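Local coordinates for thioredoxin-like protein (Klebsiella pneumoniae subsp. pneumoniae MGH 78578, PDB 3TY1) that is uncharacterised but probably binds carbohydrate, having the beta-supersandwich fold of the galactose mutarotase (aldose 1-epimerase) clan, at residues 228-242 and 255-267. Sequence-based numbering, arbitrary orientation. Where two conformers were deposited one is given.
Sequences PISSISPFNDYAKSG and DFDEMVFNIQPLA
Over one face of the Tyr238 ring sits the methyl CE of selenomethionine Met259, 4.0 Å from the ring centroid, a CH-pi contact offset toward the rim; the carbonyl O of Glu258 lies at the ring edge. With CG anti to the backbone N (chi1 -179°), Tyr238 reaches along segment 255-267, and its OH donates to Phe256 O at 2.6 Å, which anchors the tip of the side chain to the backbone of that segment. The extended Met259 chain crosses the ring at about a right angle and brings SE beside Gly242. Phe235 turns its ring edge to Asn262 OD1, 3.6 Å from CD1, ring and amide planes 62° apart, while its CB packs on Val260; Tyr323 stacks on this ring. The Phe261 ring has Ser233 O near its plane at the edge, while Ile232 CD1, Pro234 CA and Ala239 O approach it obliquely. On the sheet face that carries Pro234 and Phe261, Ile232 and Ile263 lie side by side. On the face of Ser233 and Asn262 one water joins Ser233 OG, Pro234 O and Asn262 ND2. Backbone bonds pair Ser233 with Asn262 both ways, and Phe235 N donates to Val260 O at 2.9 Å. At the other end Gln264 O accepts from Ser230 N at 2.9 Å and Gln264 N donates to Ser231 O, so two residues face one: a classic beta bulge. It marks the corner where the chain leaves strand 224-229 for another sheet, within an antiparallel pairing of the beta-supersandwich characteristic of galactose mutarotase relatives.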
ATOM      1  N   PRO A 228      18.198 -34.595 -15.221  1.00 40.34           N
ATOM      2  CA  PRO A 228      18.004 -35.413 -16.409  1.00 42.52           C
ATOM      3  C   PRO A 228      17.220 -34.554 -17.390  1.00 42.22           C
ATOM      4  O   PRO A 228      16.114 -34.126 -17.068  1.00 43.51           O
ATOM      5  CB  PRO A 228      17.187 -36.599 -15.909  1.00 43.48           C
ATOM      6  CG  PRO A 228      16.478 -36.154 -14.763  1.00 38.70           C
ATOM      7  CD  PRO A 228      17.114 -34.851 -14.262  1.00 38.37           C
ATOM      8  N   ILE A 229      17.803 -34.301 -18.560  1.00 41.40           N
ATOM      9  CA  ILE A 229      17.198 -33.357 -19.491  0.50 42.74           C
ATOM     10  C   ILE A 229      17.284 -33.798 -20.946  1.00 45.27           C
ATOM     11  O   ILE A 229      18.237 -34.458 -21.371  1.00 50.36           O
ATOM     12  CB  ILE A 229      17.757 -31.891 -19.317  0.50 42.99           C
ATOM     13  CG1 ILE A 229      19.195 -31.731 -19.832  0.50 41.88           C
ATOM     14  CG2 ILE A 229      17.663 -31.423 -17.855  0.50 35.35           C
ATOM     15  CD1 ILE A 229      19.624 -30.279 -19.895  0.50 41.84           C
ATOM     16  N   SER A 230      16.236 -33.439 -21.682  1.00 46.32           N
ATOM     17  CA  SER A 230      16.216 -33.692 -23.128  0.50 49.47           C
ATOM     18  C   SER A 230      16.817 -32.497 -23.866  1.00 50.39           C
ATOM     19  O   SER A 230      17.570 -32.696 -24.832  1.00 49.60           O
ATOM     20  CB  SER A 230      14.821 -34.049 -23.652  0.50 50.66           C
ATOM     21  OG  SER A 230      13.900 -33.017 -23.400  0.50 41.43           O
ATOM     22  N   SER A 231      16.530 -31.270 -23.429  1.00 47.96           N
ATOM     23  CA  SER A 231      17.141 -30.100 -24.072  1.00 49.45           C
ATOM     24  C   SER A 231      17.356 -28.947 -23.131  1.00 44.60           C
ATOM     25  O   SER A 231      16.734 -28.866 -22.079  1.00 45.76           O
ATOM     26  CB  SER A 231      16.330 -29.655 -25.296  1.00 50.69           C
ATOM     27  OG  SER A 231      15.062 -29.194 -24.893  1.00 60.77           O
ATOM     28  N   ILE A 232      18.303 -28.092 -23.486  1.00 43.70           N
ATOM     29  CA  ILE A 232      18.587 -26.867 -22.716  1.00 42.31           C
ATOM     30  C   ILE A 232      19.016 -25.792 -23.691  1.00 43.87           C
ATOM     31  O   ILE A 232      19.791 -26.067 -24.650  1.00 42.30           O
ATOM     32  CB  ILE A 232      19.653 -27.101 -21.614  1.00 38.95           C
ATOM     33  CG1 ILE A 232      19.988 -25.808 -20.847  1.00 41.77           C
ATOM     34  CG2 ILE A 232      20.944 -27.695 -22.184  1.00 41.56           C
ATOM     35  CD1 ILE A 232      20.677 -26.106 -19.542  1.00 38.95           C
ATOM     36  N   SER A 233      18.487 -24.589 -23.457  1.00 41.96           N
ATOM     37  CA  SER A 233      18.768 -23.416 -24.273  1.00 42.61           C
ATOM     38  C   SER A 233      18.891 -22.157 -23.440  1.00 42.17           C
ATOM     39  O   SER A 233      18.292 -22.046 -22.351  1.00 41.31           O
ATOM     40  CB  SER A 233      17.690 -23.227 -25.338  1.00 44.46           C
ATOM     41  OG  SER A 233      16.412 -23.163 -24.761  1.00 50.08           O
ATOM     42  N   PRO A 234      19.707 -21.206 -23.904  1.00 42.63           N
ATOM     43  CA  PRO A 234      19.841 -20.000 -23.105  1.00 39.58           C
ATOM     44  C   PRO A 234      18.586 -19.150 -23.191  1.00 41.57           C
ATOM     45  O   PRO A 234      17.933 -19.137 -24.230  1.00 43.39           O
ATOM     46  CB  PRO A 234      21.027 -19.286 -23.756  1.00 40.70           C
ATOM     47  CG  PRO A 234      20.994 -19.692 -25.131  1.00 43.28           C
ATOM     48  CD  PRO A 234      20.475 -21.103 -25.151  1.00 44.93           C
ATOM     49  N   PHE A 235      18.273 -18.440 -22.095  1.00 38.55           N
ATOM     50  CA  PHE A 235      17.097 -17.557 -22.011  1.00 40.67           C
ATOM     51  C   PHE A 235      17.180 -16.364 -22.981  1.00 42.96           C
ATOM     52  O   PHE A 235      16.160 -15.946 -23.544  1.00 45.67           O
ATOM     53  CB  PHE A 235      16.945 -17.060 -20.556  1.00 38.47           C
ATOM     54  CG  PHE A 235      15.683 -16.316 -20.293  1.00 40.52           C
ATOM     55  CD1 PHE A 235      14.529 -16.994 -19.877  1.00 41.87           C
ATOM     56  CD2 PHE A 235      15.637 -14.921 -20.428  1.00 38.87           C
ATOM     57  CE1 PHE A 235      13.344 -16.289 -19.590  1.00 37.47           C
ATOM     58  CE2 PHE A 235      14.476 -14.216 -20.153  1.00 35.64           C
ATOM     59  CZ  PHE A 235      13.320 -14.897 -19.743  1.00 38.81           C
ATOM     60  N   ASN A 236      18.395 -15.838 -23.154  1.00 41.90           N
ATOM     61  CA  ASN A 236      18.694 -14.700 -24.044  1.00 42.06           C
ATOM     62  C   ASN A 236      20.122 -14.832 -24.601  1.00 43.03           C
ATOM     63  O   ASN A 236      20.825 -15.811 -24.313  1.00 43.68           O
ATOM     64  CB  ASN A 236      18.488 -13.379 -23.282  1.00 44.41           C
ATOM     65  CG  ASN A 236      19.356 -13.264 -22.001  1.00 41.96           C
ATOM     66  OD1 ASN A 236      20.293 -14.031 -21.791  1.00 40.36           O
ATOM     67  ND2 ASN A 236      19.039 -12.288 -21.160  1.00 40.58           N
ATOM     68  N   ASP A 237      20.550 -13.852 -25.397  1.00 47.62           N
ATOM     69  CA  ASP A 237      21.868 -13.868 -26.020  1.00 49.06           C
ATOM     70  C   ASP A 237      23.013 -13.871 -25.018  1.00 48.49           C
ATOM     71  O   ASP A 237      24.031 -14.545 -25.224  1.00 47.19           O
ATOM     72  CB  ASP A 237      22.013 -12.666 -26.983  1.00 53.47           C
ATOM     73  CG  ASP A 237      21.180 -12.827 -28.272  1.00 58.72           C
ATOM     74  OD1 ASP A 237      20.837 -13.968 -28.677  1.00 66.12           O
ATOM     75  OD2 ASP A 237      20.866 -11.790 -28.892  1.00 76.84           O
ATOM     76  N   TYR A 238      22.814 -13.174 -23.907  1.00 47.45           N
ATOM     77  CA  TYR A 238      23.830 -13.081 -22.892  1.00 46.76           C
ATOM     78  C   TYR A 238      24.128 -14.440 -22.299  1.00 46.22           C
ATOM     79  O   TYR A 238      25.279 -14.711 -22.006  1.00 48.40           O
ATOM     80  CB  TYR A 238      23.421 -12.098 -21.805  1.00 45.22           C
ATOM     81  CG  TYR A 238      24.449 -11.939 -20.722  1.00 45.28           C
ATOM     82  CD1 TYR A 238      25.635 -11.238 -20.961  1.00 49.14           C
ATOM     83  CD2 TYR A 238      24.234 -12.458 -19.437  1.00 39.70           C
ATOM     84  CE1 TYR A 238      26.604 -11.082 -19.956  1.00 47.42           C
ATOM     85  CE2 TYR A 238      25.199 -12.308 -18.436  1.00 39.80           C
ATOM     86  CZ  TYR A 238      26.379 -11.604 -18.703  1.00 45.51           C
ATOM     87  OH  TYR A 238      27.318 -11.451 -17.712  1.00 44.01           O
ATOM     88  N   ALA A 239      23.113 -15.294 -22.142  1.00 45.39           N
ATOM     89  CA  ALA A 239      23.328 -16.637 -21.591  1.00 45.06           C
ATOM     90  C   ALA A 239      24.004 -17.619 -22.579  1.00 44.62           C
ATOM     91  O   ALA A 239      24.423 -18.695 -22.170  1.00 44.12           O
ATOM     92  CB  ALA A 239      22.032 -17.217 -21.068  1.00 41.10           C
ATOM     93  N   LYS A 240      24.100 -17.280 -23.857  1.00 45.93           N
ATOM     94  CA  LYS A 240      24.703 -18.205 -24.835  1.00 47.13           C
ATOM     95  C   LYS A 240      26.114 -18.621 -24.430  1.00 47.96           C
ATOM     96  O   LYS A 240      26.452 -19.762 -24.585  1.00 49.38           O
ATOM     97  CB  LYS A 240      24.740 -17.610 -26.251  1.00 49.78           C
ATOM     98  CG  LYS A 240      23.423 -17.667 -27.018  1.00 51.44           C
ATOM     99  CD  LYS A 240      23.520 -16.805 -28.307  1.00 61.45           C
ATOM    100  CE  LYS A 240      22.377 -17.067 -29.278  1.00 64.73           C
ATOM    101  NZ  LYS A 240      22.521 -16.326 -30.557  1.00 71.39           N
ATOM    102  N   SER A 241      26.920 -17.705 -23.884  1.00 46.97           N
ATOM    103  CA  SER A 241      28.302 -18.033 -23.521  1.00 49.92           C
ATOM    104  C   SER A 241      28.453 -19.070 -22.386  1.00 48.14           C
ATOM    105  O   SER A 241      29.482 -19.746 -22.295  1.00 52.04           O
ATOM    106  CB  SER A 241      29.120 -16.760 -23.236  1.00 50.67           C
ATOM    107  OG  SER A 241      29.055 -16.390 -21.895  1.00 60.42           O
ATOM    108  N   GLY A 242      27.421 -19.214 -21.560  1.00 45.41           N
ATOM    109  CA  GLY A 242      27.389 -20.181 -20.470  1.00 43.13           C
ATOM    110  C   GLY A 242      26.768 -21.527 -20.791  1.00 44.52           C
ATOM    111  O   GLY A 242      26.816 -22.422 -19.956  1.00 41.96           O
ATOM    112  N   ASP A 255      30.167  -8.174 -12.091  1.00 37.74           N
ATOM    113  CA  ASP A 255      29.635  -7.879 -13.438  1.00 41.60           C
ATOM    114  C   ASP A 255      29.007  -9.045 -14.174  1.00 43.48           C
ATOM    115  O   ASP A 255      28.762  -8.961 -15.386  1.00 44.78           O
ATOM    116  CB  ASP A 255      30.702  -7.226 -14.351  1.00 43.45           C
ATOM    117  CG  ASP A 255      31.239  -5.921 -13.770  1.00 46.52           C
ATOM    118  OD1 ASP A 255      30.434  -5.115 -13.254  1.00 45.26           O
ATOM    119  OD2 ASP A 255      32.461  -5.713 -13.842  1.00 56.74           O
ATOM    120  N   PHE A 256      28.697 -10.111 -13.455  1.00 40.28           N
ATOM    121  CA  PHE A 256      28.147 -11.294 -14.091  1.00 40.72           C
ATOM    122  C   PHE A 256      26.656 -11.111 -14.332  1.00 41.08           C
ATOM    123  O   PHE A 256      26.131 -11.516 -15.372  1.00 38.50           O
ATOM    124  CB  PHE A 256      28.369 -12.487 -13.180  1.00 40.49           C
ATOM    125  CG  PHE A 256      27.923 -13.788 -13.778  1.00 39.83           C
ATOM    126  CD1 PHE A 256      28.765 -14.495 -14.618  1.00 46.94           C
ATOM    127  CD2 PHE A 256      26.660 -14.289 -13.508  1.00 43.12           C
ATOM    128  CE1 PHE A 256      28.362 -15.686 -15.188  1.00 48.04           C
ATOM    129  CE2 PHE A 256      26.246 -15.481 -14.068  1.00 40.64           C
ATOM    130  CZ  PHE A 256      27.107 -16.194 -14.900  1.00 48.06           C
ATOM    131  N   ASP A 257      25.986 -10.515 -13.333  1.00 38.89           N
ATOM    132  CA  ASP A 257      24.538 -10.386 -13.287  1.00 38.76           C
ATOM    133  C   ASP A 257      23.888 -11.771 -13.181  1.00 37.88           C
ATOM    134  O   ASP A 257      23.807 -12.323 -12.096  1.00 38.10           O
ATOM    135  CB  ASP A 257      23.945  -9.569 -14.457  1.00 41.18           C
ATOM    136  CG  ASP A 257      22.421  -9.309 -14.269  1.00 38.94           C
ATOM    137  OD1 ASP A 257      21.984  -9.005 -13.133  1.00 42.70           O
ATOM    138  OD2 ASP A 257      21.662  -9.390 -15.232  1.00 51.71           O
ATOM    139  N   GLU A 258      23.441 -12.334 -14.297  1.00 39.61           N
ATOM    140  CA  GLU A 258      22.837 -13.660 -14.304  1.00 37.64           C
ATOM    141  C   GLU A 258      22.862 -14.295 -15.678  1.00 38.21           C
ATOM    142  O   GLU A 258      22.944 -13.598 -16.715  1.00 39.00           O
ATOM    143  CB  GLU A 258      21.373 -13.585 -13.832  1.00 37.92           C
ATOM    144  CG  GLU A 258      20.451 -12.800 -14.755  1.00 37.34           C
ATOM    145  CD  GLU A 258      19.036 -12.679 -14.248  1.00 44.93           C
ATOM    146  OE1 GLU A 258      18.850 -12.405 -13.039  1.00 39.09           O
ATOM    147  OE2 GLU A 258      18.104 -12.809 -15.072  1.00 43.10           O
HETATM  148  N   MSE A 259      22.788 -15.622 -15.682  1.00 33.35           N
HETATM  149  CA  MSE A 259      22.530 -16.362 -16.936  1.00 38.25           C
HETATM  150  C   MSE A 259      21.415 -17.350 -16.604  1.00 35.43           C
HETATM  151  O   MSE A 259      21.457 -18.036 -15.570  1.00 33.81           O
HETATM  152  CB  MSE A 259      23.790 -17.041 -17.481  1.00 33.51           C
HETATM  153  CG  MSE A 259      24.777 -16.070 -18.003  1.00 41.62           C
HETATM  154 SE   MSE A 259      26.301 -16.937 -18.784  0.75 40.08          SE
HETATM  155  CE  MSE A 259      27.248 -15.314 -19.316  1.00 44.09           C
ATOM    156  N   VAL A 260      20.380 -17.337 -17.428  1.00 35.40           N
ATOM    157  CA  VAL A 260      19.234 -18.196 -17.223  1.00 35.54           C
ATOM    158  C   VAL A 260      19.152 -19.170 -18.384  1.00 37.29           C
ATOM    159  O   VAL A 260      19.495 -18.785 -19.496  1.00 37.72           O
ATOM    160  CB  VAL A 260      17.954 -17.368 -17.116  1.00 34.73           C
ATOM    161  CG1 VAL A 260      16.740 -18.286 -17.030  1.00 33.13           C
ATOM    162  CG2 VAL A 260      18.053 -16.476 -15.858  1.00 36.49           C
ATOM    163  N   PHE A 261      18.732 -20.419 -18.092  1.00 35.94           N
ATOM    164  CA  PHE A 261      18.591 -21.473 -19.092  1.00 38.98           C
ATOM    165  C   PHE A 261      17.232 -22.119 -18.955  1.00 40.08           C
ATOM    166  O   PHE A 261      16.717 -22.356 -17.818  1.00 38.61           O
ATOM    167  CB  PHE A 261      19.719 -22.501 -18.967  1.00 40.55           C
ATOM    168  CG  PHE A 261      21.089 -21.891 -19.134  1.00 41.70           C
ATOM    169  CD1 PHE A 261      21.628 -21.706 -20.404  1.00 42.05           C
ATOM    170  CD2 PHE A 261      21.803 -21.439 -18.036  1.00 40.08           C
ATOM    171  CE1 PHE A 261      22.874 -21.093 -20.568  1.00 41.73           C
ATOM    172  CE2 PHE A 261      23.050 -20.837 -18.191  1.00 38.41           C
ATOM    173  CZ  PHE A 261      23.588 -20.682 -19.459  1.00 45.59           C
ATOM    174  N   ASN A 262      16.638 -22.368 -20.113  1.00 38.69           N
ATOM    175  CA  ASN A 262      15.350 -23.016 -20.202  1.00 39.73           C
ATOM    176  C   ASN A 262      15.534 -24.478 -20.504  1.00 41.10           C
ATOM    177  O   ASN A 262      16.119 -24.805 -21.533  1.00 43.33           O
ATOM    178  CB  ASN A 262      14.531 -22.357 -21.283  1.00 39.35           C
ATOM    179  CG  ASN A 262      14.203 -20.919 -20.967  1.00 41.33           C
ATOM    180  OD1 ASN A 262      13.889 -20.571 -19.819  1.00 35.74           O
ATOM    181  ND2 ASN A 262      14.228 -20.074 -22.003  1.00 38.58           N
ATOM    182  N   ILE A 263      14.976 -25.332 -19.653  1.00 39.35           N
ATOM    183  CA  ILE A 263      15.167 -26.777 -19.701  1.00 39.59           C
ATOM    184  C   ILE A 263      13.868 -27.540 -19.939  1.00 43.69           C
ATOM    185  O   ILE A 263      12.810 -27.156 -19.433  1.00 43.88           O
ATOM    186  CB  ILE A 263      15.788 -27.294 -18.379  1.00 39.47           C
ATOM    187  CG1 ILE A 263      17.246 -26.812 -18.258  1.00 37.19           C
ATOM    188  CG2 ILE A 263      15.678 -28.878 -18.288  1.00 41.19           C
ATOM    189  CD1 ILE A 263      17.854 -26.819 -16.843  1.00 35.96           C
ATOM    190  N   GLN A 264      13.973 -28.592 -20.763  1.00 46.95           N
ATOM    191  CA  GLN A 264      12.898 -29.565 -20.928  0.50 48.35           C
ATOM    192  C   GLN A 264      13.370 -30.823 -20.202  1.00 46.78           C
ATOM    193  O   GLN A 264      14.250 -31.565 -20.688  1.00 46.99           O
ATOM    194  CB  GLN A 264      12.541 -29.817 -22.393  0.50 53.00           C
ATOM    195  CG  GLN A 264      11.127 -29.332 -22.739  0.50 59.92           C
ATOM    196  CD  GLN A 264      10.043 -30.046 -21.913  0.50 65.91           C
ATOM    197  OE1 GLN A 264      10.215 -31.198 -21.485  0.50 66.27           O
ATOM    198  NE2 GLN A 264       8.924 -29.359 -21.690  0.50 61.09           N
ATOM    199  N   PRO A 265      12.825 -31.074 -19.008  1.00 42.72           N
ATOM    200  CA  PRO A 265      13.324 -32.221 -18.221  1.00 43.03           C
ATOM    201  C   PRO A 265      12.826 -33.590 -18.698  1.00 45.70           C
ATOM    202  O   PRO A 265      11.808 -33.657 -19.344  1.00 47.18           O
ATOM    203  CB  PRO A 265      12.758 -31.950 -16.833  1.00 44.12           C
ATOM    204  CG  PRO A 265      11.503 -31.229 -17.106  1.00 45.08           C
ATOM    205  CD  PRO A 265      11.814 -30.326 -18.252  1.00 46.27           C
ATOM    206  N   LEU A 266      13.585 -34.644 -18.390  1.00 44.43           N
ATOM    207  CA  LEU A 266      13.151 -36.045 -18.577  1.00 44.49           C
ATOM    208  C   LEU A 266      12.572 -36.513 -17.243  1.00 44.40           C
ATOM    209  O   LEU A 266      12.894 -35.955 -16.187  1.00 42.45           O
ATOM    210  CB  LEU A 266      14.327 -36.918 -18.965  1.00 47.32           C
ATOM    211  CG  LEU A 266      14.900 -36.641 -20.349  1.00 47.00           C
ATOM    212  CD1 LEU A 266      16.285 -37.264 -20.445  1.00 52.83           C
ATOM    213  CD2 LEU A 266      13.927 -37.162 -21.438  1.00 47.63           C
ATOM    214  N   ALA A 267      11.690 -37.493 -17.288  1.00 43.53           N
ATOM    215  CA  ALA A 267      11.019 -38.018 -16.079  1.00 44.06           C
ATOM    216  C   ALA A 267      11.098 -39.535 -16.060  1.00 44.75           C
ATOM    217  O   ALA A 267      11.260 -40.128 -17.094  1.00 43.29           O
ATOM    218  CB  ALA A 267       9.552 -37.596 -16.071  1.00 46.50           C
TER
HETATM  219  O   HOH W   1      15.555 -20.561 -24.504  1.00 42.84           O
HETATM  220  O   HOH W   2      14.975 -25.489 -24.130  1.00 54.83           O
HETATM  221  O   HOH W   3      20.104 -14.988 -19.136  1.00 38.40           O